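Local coordinates for protein GH86A beta-porphyranase (Bacteroides plebeius, PDB 4AW7) that hydrolyses the sulfated red-algal polysaccharide porphyran at its beta-D-galactose-(1->4)-alpha-L-galactose-6-sulfate linkages, releasing mostly disaccharides, at residues 98-109 with 134-145. Sequence-based numbering, arbitrary orientation.
Sequences ISVKRYIATEHP and SELVPEFFEPLN. With K (potassium ion), chain G; GAL (beta-D-galactopyranose), chain B; L6S (6-O-sulfo-alpha-L-galactopyranose), chain C; GAL (beta-D-galactopyranose), chain D.
Ser99 to Lys101 runs parallel to Leu136 to Pro138, bonded from Ser99 N to Glu135 O (2.9 Å) onward; a beta bulge between Lys101 and Ile104 then shifts the pairing by one residue, and Phe140 N resumes it on Tyr103 O, followed by Ala105 N on Phe140 O. At the bulge the extended Arg102 chain, CG anti to the backbone N (chi1 -180°), brings NH1 into a salt bridge with Glu139 OE1 at 3.0 Å, from above the carboxylate plane. The same NH1 lies at the edge of the Phe140 ring. A methionine at Arg102 would probably leave the Glu139 carboxylate without this charged mate. Tyr103 swings its ring back over the partner strand, where Pro138 CB makes a CH-pi contact with one face, 3.7 Å from the centroid, and its OH binds a potassium ion at 2.9 Å. Further along, Thr106 OG1 donates to Glu142 O (2.8 Å), while the Glu142 carboxylate turns to Arg69, Ser227 and Ser271. Beyond the strands, Asn145 N bonds to Glu107 O; Asn145 ND2 donates to O2 of the chain D galactose, and His108 NE2 hydrogen-bonds O4 of the chain B galactose. These neighbouring parallel strands form a beta-alpha-beta unit through helix 120-132; substrate-binding His108 and Asn145 follow their C-terminal ends, as in (beta/alpha)8-barrel glycosidases.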
loop_
_atom_site.group_PDB
_atom_site.type_symbol
_atom_site.label_atom_id
_atom_site.label_comp_id
_atom_site.label_asym_id
_atom_site.label_seq_id
_atom_site.Cartn_x
_atom_site.Cartn_y
_atom_site.Cartn_z
ATOM N N ILE A 98 -2.149 -29.708 1.344
ATOM C CA ILE A 98 -2.581 -28.376 1.783
ATOM C C ILE A 98 -2.643 -27.474 0.564
ATOM O O ILE A 98 -1.651 -27.221 -0.111
ATOM C CB ILE A 98 -1.655 -27.786 2.844
ATOM C CG1 ILE A 98 -1.563 -28.717 4.049
ATOM C CG2 ILE A 98 -2.171 -26.407 3.259
ATOM C CD1 ILE A 98 -0.707 -28.213 5.181
ATOM N N SER A 99 -3.832 -26.959 0.321
ATOM C CA SER A 99 -4.024 -25.930 -0.687
ATOM C C SER A 99 -4.030 -24.560 -0.028
ATOM O O SER A 99 -4.311 -24.432 1.168
ATOM C CB SER A 99 -5.344 -26.121 -1.387
ATOM O OG SER A 99 -5.345 -27.258 -2.235
ATOM N N VAL A 100 -3.742 -23.547 -0.838
ATOM C CA VAL A 100 -3.601 -22.173 -0.370
ATOM C C VAL A 100 -4.642 -21.274 -1.021
ATOM O O VAL A 100 -4.720 -21.212 -2.261
ATOM C CB VAL A 100 -2.207 -21.626 -0.692
ATOM C CG1 VAL A 100 -2.100 -20.192 -0.244
ATOM C CG2 VAL A 100 -1.114 -22.461 -0.052
ATOM N N LYS A 101 -5.465 -20.601 -0.214
ATOM C CA LYS A 101 -6.422 -19.633 -0.705
ATOM C C LYS A 101 -5.839 -18.240 -0.504
ATOM O O LYS A 101 -5.371 -17.886 0.595
ATOM C CB LYS A 101 -7.756 -19.722 0.004
ATOM C CG LYS A 101 -8.865 -18.887 -0.637
ATOM C CD LYS A 101 -10.192 -19.024 0.125
ATOM C CE LYS A 101 -11.270 -18.124 -0.386
ATOM N NZ LYS A 101 -11.988 -18.791 -1.452
ATOM N N ARG A 102 -5.882 -17.416 -1.540
ATOM C CA ARG A 102 -5.325 -16.082 -1.459
ATOM C C ARG A 102 -6.240 -15.160 -0.687
ATOM O O ARG A 102 -7.263 -14.711 -1.171
ATOM C CB ARG A 102 -5.033 -15.513 -2.831
ATOM C CG ARG A 102 -4.433 -14.108 -2.769
ATOM C CD ARG A 102 -3.896 -13.680 -4.143
ATOM N NE ARG A 102 -3.355 -12.352 -4.155
ATOM C CZ ARG A 102 -2.094 -12.050 -3.916
ATOM N NH1 ARG A 102 -1.229 -12.944 -3.488
ATOM N NH2 ARG A 102 -1.710 -10.796 -4.042
ATOM N N TYR A 103 -5.843 -14.866 0.553
ATOM C CA TYR A 103 -6.443 -13.845 1.417
ATOM C C TYR A 103 -5.510 -13.694 2.616
ATOM O O TYR A 103 -4.583 -14.499 2.800
ATOM C CB TYR A 103 -7.863 -14.201 1.862
ATOM C CG TYR A 103 -8.023 -15.295 2.896
ATOM C CD1 TYR A 103 -7.955 -16.626 2.544
ATOM C CD2 TYR A 103 -8.242 -14.992 4.238
ATOM C CE1 TYR A 103 -8.137 -17.622 3.491
ATOM C CE2 TYR A 103 -8.409 -15.962 5.181
ATOM C CZ TYR A 103 -8.357 -17.281 4.810
ATOM O OH TYR A 103 -8.497 -18.289 5.741
ATOM N N ILE A 104 -5.783 -12.674 3.423
ATOM C CA ILE A 104 -5.080 -12.438 4.665
ATOM C C ILE A 104 -5.981 -12.804 5.836
ATOM O O ILE A 104 -7.064 -12.236 5.996
ATOM C CB ILE A 104 -4.700 -10.952 4.826
ATOM C CG1 ILE A 104 -3.870 -10.432 3.654
ATOM C CG2 ILE A 104 -4.011 -10.716 6.161
ATOM C CD1 ILE A 104 -3.732 -8.899 3.618
ATOM N N ALA A 105 -5.540 -13.753 6.660
ATOM C CA ALA A 105 -6.189 -14.041 7.929
ATOM C C ALA A 105 -5.562 -13.140 8.985
ATOM O O ALA A 105 -4.327 -13.082 9.079
ATOM C CB ALA A 105 -6.000 -15.521 8.303
ATOM N N THR A 106 -6.387 -12.465 9.775
ATOM C CA THR A 106 -5.950 -11.656 10.888
ATOM C C THR A 106 -6.834 -11.915 12.091
ATOM O O THR A 106 -7.891 -12.539 11.957
ATOM C CB THR A 106 -5.863 -10.169 10.491
ATOM O OG1 THR A 106 -5.120 -9.439 11.491
ATOM C CG2 THR A 106 -7.214 -9.546 10.292
ATOM N N GLU A 107 -6.390 -11.489 13.267
ATOM C CA GLU A 107 -7.164 -11.639 14.482
ATOM C C GLU A 107 -7.322 -10.302 15.180
ATOM O O GLU A 107 -6.394 -9.493 15.219
ATOM C CB GLU A 107 -6.482 -12.596 15.442
ATOM C CG GLU A 107 -6.349 -14.011 14.913
ATOM C CD GLU A 107 -7.539 -14.916 15.184
ATOM O OE1 GLU A 107 -8.694 -14.425 15.261
ATOM O OE2 GLU A 107 -7.298 -16.141 15.304
ATOM N N HIS A 108 -8.475 -10.081 15.809
ATOM C CA HIS A 108 -8.628 -8.941 16.696
ATOM C C HIS A 108 -7.669 -9.101 17.874
ATOM O O HIS A 108 -7.506 -10.212 18.394
ATOM C CB HIS A 108 -10.029 -8.839 17.256
ATOM C CG HIS A 108 -11.097 -8.567 16.250
ATOM N ND1 HIS A 108 -11.215 -7.359 15.598
ATOM C CD2 HIS A 108 -12.120 -9.338 15.814
ATOM C CE1 HIS A 108 -12.263 -7.414 14.793
ATOM N NE2 HIS A 108 -12.835 -8.603 14.914
ATOM N N PRO A 109 -7.100 -8.003 18.374
ATOM C CA PRO A 109 -6.187 -8.044 19.521
ATOM C C PRO A 109 -6.984 -8.019 20.838
ATOM O O PRO A 109 -6.891 -7.045 21.617
ATOM C CB PRO A 109 -5.357 -6.774 19.311
ATOM C CG PRO A 109 -6.279 -5.826 18.700
ATOM C CD PRO A 109 -7.117 -6.660 17.758
ATOM N N SER A 134 -4.763 -28.441 8.349
ATOM C CA SER A 134 -5.862 -27.919 7.570
ATOM C C SER A 134 -5.667 -28.261 6.101
ATOM O O SER A 134 -4.576 -28.202 5.586
ATOM C CB SER A 134 -5.925 -26.386 7.704
ATOM O OG SER A 134 -6.217 -25.952 9.028
ATOM N N GLU A 135 -6.777 -28.527 5.425
ATOM C CA GLU A 135 -6.746 -28.768 3.986
ATOM C C GLU A 135 -6.574 -27.502 3.166
ATOM O O GLU A 135 -6.110 -27.571 2.031
ATOM C CB GLU A 135 -7.992 -29.517 3.493
ATOM C CG GLU A 135 -9.318 -28.856 3.595
ATOM C CD GLU A 135 -10.502 -29.777 3.254
ATOM O OE1 GLU A 135 -10.296 -31.005 3.056
ATOM O OE2 GLU A 135 -11.653 -29.250 3.195
ATOM N N LEU A 136 -6.936 -26.357 3.745
ATOM C CA LEU A 136 -6.888 -25.083 3.040
ATOM C C LEU A 136 -6.381 -24.052 4.053
ATOM O O LEU A 136 -6.971 -23.952 5.160
ATOM C CB LEU A 136 -8.298 -24.698 2.567
ATOM C CG LEU A 136 -8.387 -23.507 1.597
ATOM C CD1 LEU A 136 -7.691 -23.755 0.269
ATOM C CD2 LEU A 136 -9.838 -23.131 1.442
ATOM N N VAL A 137 -5.349 -23.315 3.669
ATOM C CA VAL A 137 -4.783 -22.274 4.510
ATOM C C VAL A 137 -4.766 -20.937 3.785
ATOM O O VAL A 137 -4.712 -20.891 2.566
ATOM C CB VAL A 137 -3.358 -22.654 4.943
ATOM C CG1 VAL A 137 -3.377 -23.984 5.753
ATOM C CG2 VAL A 137 -2.385 -22.728 3.792
ATOM N N PRO A 138 -4.780 -19.817 4.519
ATOM C CA PRO A 138 -4.577 -18.519 3.852
ATOM C C PRO A 138 -3.179 -18.353 3.349
ATOM O O PRO A 138 -2.205 -18.812 3.964
ATOM C CB PRO A 138 -4.844 -17.515 4.976
ATOM C CG PRO A 138 -4.441 -18.264 6.238
ATOM C CD PRO A 138 -4.915 -19.693 5.975
ATOM N N GLU A 139 -3.037 -17.633 2.242
ATOM C CA GLU A 139 -1.717 -17.314 1.774
ATOM C C GLU A 139 -0.955 -16.448 2.760
ATOM O O GLU A 139 0.282 -16.518 2.806
ATOM C CB GLU A 139 -1.775 -16.633 0.385
ATOM C CG GLU A 139 -0.420 -16.350 -0.227
ATOM C CD GLU A 139 -0.469 -15.803 -1.646
ATOM O OE1 GLU A 139 -1.577 -15.570 -2.183
ATOM O OE2 GLU A 139 0.621 -15.601 -2.206
ATOM N N PHE A 140 -1.663 -15.565 3.460
ATOM C CA PHE A 140 -1.045 -14.629 4.411
ATOM C C PHE A 140 -1.699 -14.762 5.760
ATOM O O PHE A 140 -2.914 -14.779 5.887
ATOM C CB PHE A 140 -1.190 -13.170 3.944
ATOM C CG PHE A 140 -0.678 -12.943 2.549
ATOM C CD1 PHE A 140 0.670 -12.772 2.341
ATOM C CD2 PHE A 140 -1.522 -12.950 1.453
ATOM C CE1 PHE A 140 1.175 -12.641 1.084
ATOM C CE2 PHE A 140 -1.030 -12.786 0.184
ATOM C CZ PHE A 140 0.320 -12.666 -0.003
ATOM N N PHE A 141 -0.864 -14.812 6.802
ATOM C CA PHE A 141 -1.344 -14.736 8.185
ATOM C C PHE A 141 -0.699 -13.503 8.818
ATOM O O PHE A 141 0.511 -13.342 8.774
ATOM C CB PHE A 141 -0.991 -16.008 8.955
ATOM C CG PHE A 141 -1.518 -16.043 10.373
ATOM C CD1 PHE A 141 -2.762 -15.529 10.712
ATOM C CD2 PHE A 141 -0.786 -16.650 11.382
ATOM C CE1 PHE A 141 -3.240 -15.581 11.999
ATOM C CE2 PHE A 141 -1.307 -16.740 12.674
ATOM C CZ PHE A 141 -2.512 -16.210 12.980
ATOM N N GLU A 142 -1.549 -12.673 9.409
ATOM C CA GLU A 142 -1.194 -11.371 9.989
ATOM C C GLU A 142 -1.713 -11.428 11.434
ATOM O O GLU A 142 -2.842 -11.025 11.719
ATOM C CB GLU A 142 -1.850 -10.280 9.163
ATOM C CG GLU A 142 -1.459 -8.858 9.500
ATOM C CD GLU A 142 -2.192 -7.832 8.633
ATOM O OE1 GLU A 142 -3.392 -8.025 8.359
ATOM O OE2 GLU A 142 -1.526 -6.824 8.273
ATOM N N PRO A 143 -0.914 -12.031 12.352
ATOM C CA PRO A 143 -1.439 -12.482 13.644
ATOM C C PRO A 143 -2.372 -11.583 14.453
ATOM O O PRO A 143 -3.310 -12.075 15.024
ATOM C CB PRO A 143 -0.140 -12.785 14.386
ATOM C CG PRO A 143 0.731 -13.409 13.359
ATOM C CD PRO A 143 0.370 -12.702 12.064
ATOM N N LEU A 144 -2.051 -10.293 14.591
ATOM C CA LEU A 144 -2.891 -9.374 15.357
ATOM C C LEU A 144 -3.100 -8.069 14.620
ATOM O O LEU A 144 -2.126 -7.406 14.266
ATOM C CB LEU A 144 -2.258 -9.087 16.723
ATOM C CG LEU A 144 -1.982 -10.245 17.671
ATOM C CD1 LEU A 144 -1.143 -9.776 18.851
ATOM C CD2 LEU A 144 -3.344 -10.837 18.187
ATOM N N ASN A 145 -4.338 -7.700 14.430
ATOM C CA ASN A 145 -4.666 -6.443 13.781
ATOM C C ASN A 145 -4.464 -5.273 14.730
ATOM O O ASN A 145 -4.898 -5.331 15.891
ATOM C CB ASN A 145 -6.117 -6.474 13.363
ATOM C CG ASN A 145 -6.513 -5.227 12.598
ATOM O OD1 ASN A 145 -5.866 -4.872 11.598
ATOM N ND2 ASN A 145 -7.572 -4.550 13.050
HETATM K K K G . -8.613 -21.014 4.717
HETATM C C1 GAL B . -15.035 -6.714 11.646
HETATM C C2 GAL B . -14.799 -8.147 11.211
HETATM C C3 GAL B . -16.066 -8.926 11.559
HETATM C C4 GAL B . -16.359 -8.849 13.065
HETATM C C5 GAL B . -16.409 -7.369 13.426
HETATM C C6 GAL B . -16.655 -7.163 14.903
HETATM O O2 GAL B . -14.470 -8.251 9.824
HETATM O O3 GAL B . -15.834 -10.254 11.142
HETATM O O4 GAL B . -15.330 -9.503 13.823
HETATM O O5 GAL B . -15.187 -6.722 13.049
HETATM O O6 GAL B . -16.675 -5.785 15.177
HETATM O O1S L6S C . -14.553 -6.000 6.495
HETATM O O2S L6S C . -16.676 -4.832 6.907
HETATM O O3S L6S C . -16.009 -6.776 8.252
HETATM C C1 L6S C . -11.228 -3.657 11.318
HETATM C C2 L6S C . -11.849 -4.192 12.588
HETATM C C3 L6S C . -13.359 -3.906 12.578
HETATM C C4 L6S C . -13.992 -4.581 11.302
HETATM C C5 L6S C . -13.256 -4.048 10.067
HETATM C C6 L6S C . -13.592 -4.933 8.845
HETATM O O2 L6S C . -11.201 -3.655 13.759
HETATM O O3 L6S C . -14.003 -4.386 13.768
HETATM O O4 L6S C . -13.829 -6.003 11.425
HETATM O O5 L6S C . -11.829 -4.147 10.144
HETATM O O6 L6S C . -14.922 -4.647 8.440
HETATM S S1 L6S C . -15.568 -5.608 7.439
HETATM C C1 GAL D . -8.390 0.063 11.122
HETATM C C2 GAL D . -9.218 -1.161 11.558
HETATM C C3 GAL D . -10.515 -1.253 10.776
HETATM C C4 GAL D . -11.224 0.076 10.690
HETATM C C5 GAL D . -10.258 1.133 10.127
HETATM C C6 GAL D . -11.057 2.433 9.744
HETATM O O1 GAL D . -7.173 0.103 11.968
HETATM O O2 GAL D . -8.408 -2.374 11.431
HETATM O O3 GAL D . -11.438 -2.103 11.402
HETATM O O4 GAL D . -11.697 0.466 11.994
HETATM O O5 GAL D . -9.163 1.249 11.146
HETATM O O6 GAL D . -11.472 2.317 8.312
HETATM O O HOH W 1 -6.238 -29.608 -0.146
HETATM O O HOH W 2 -9.470 -5.258 15.204
#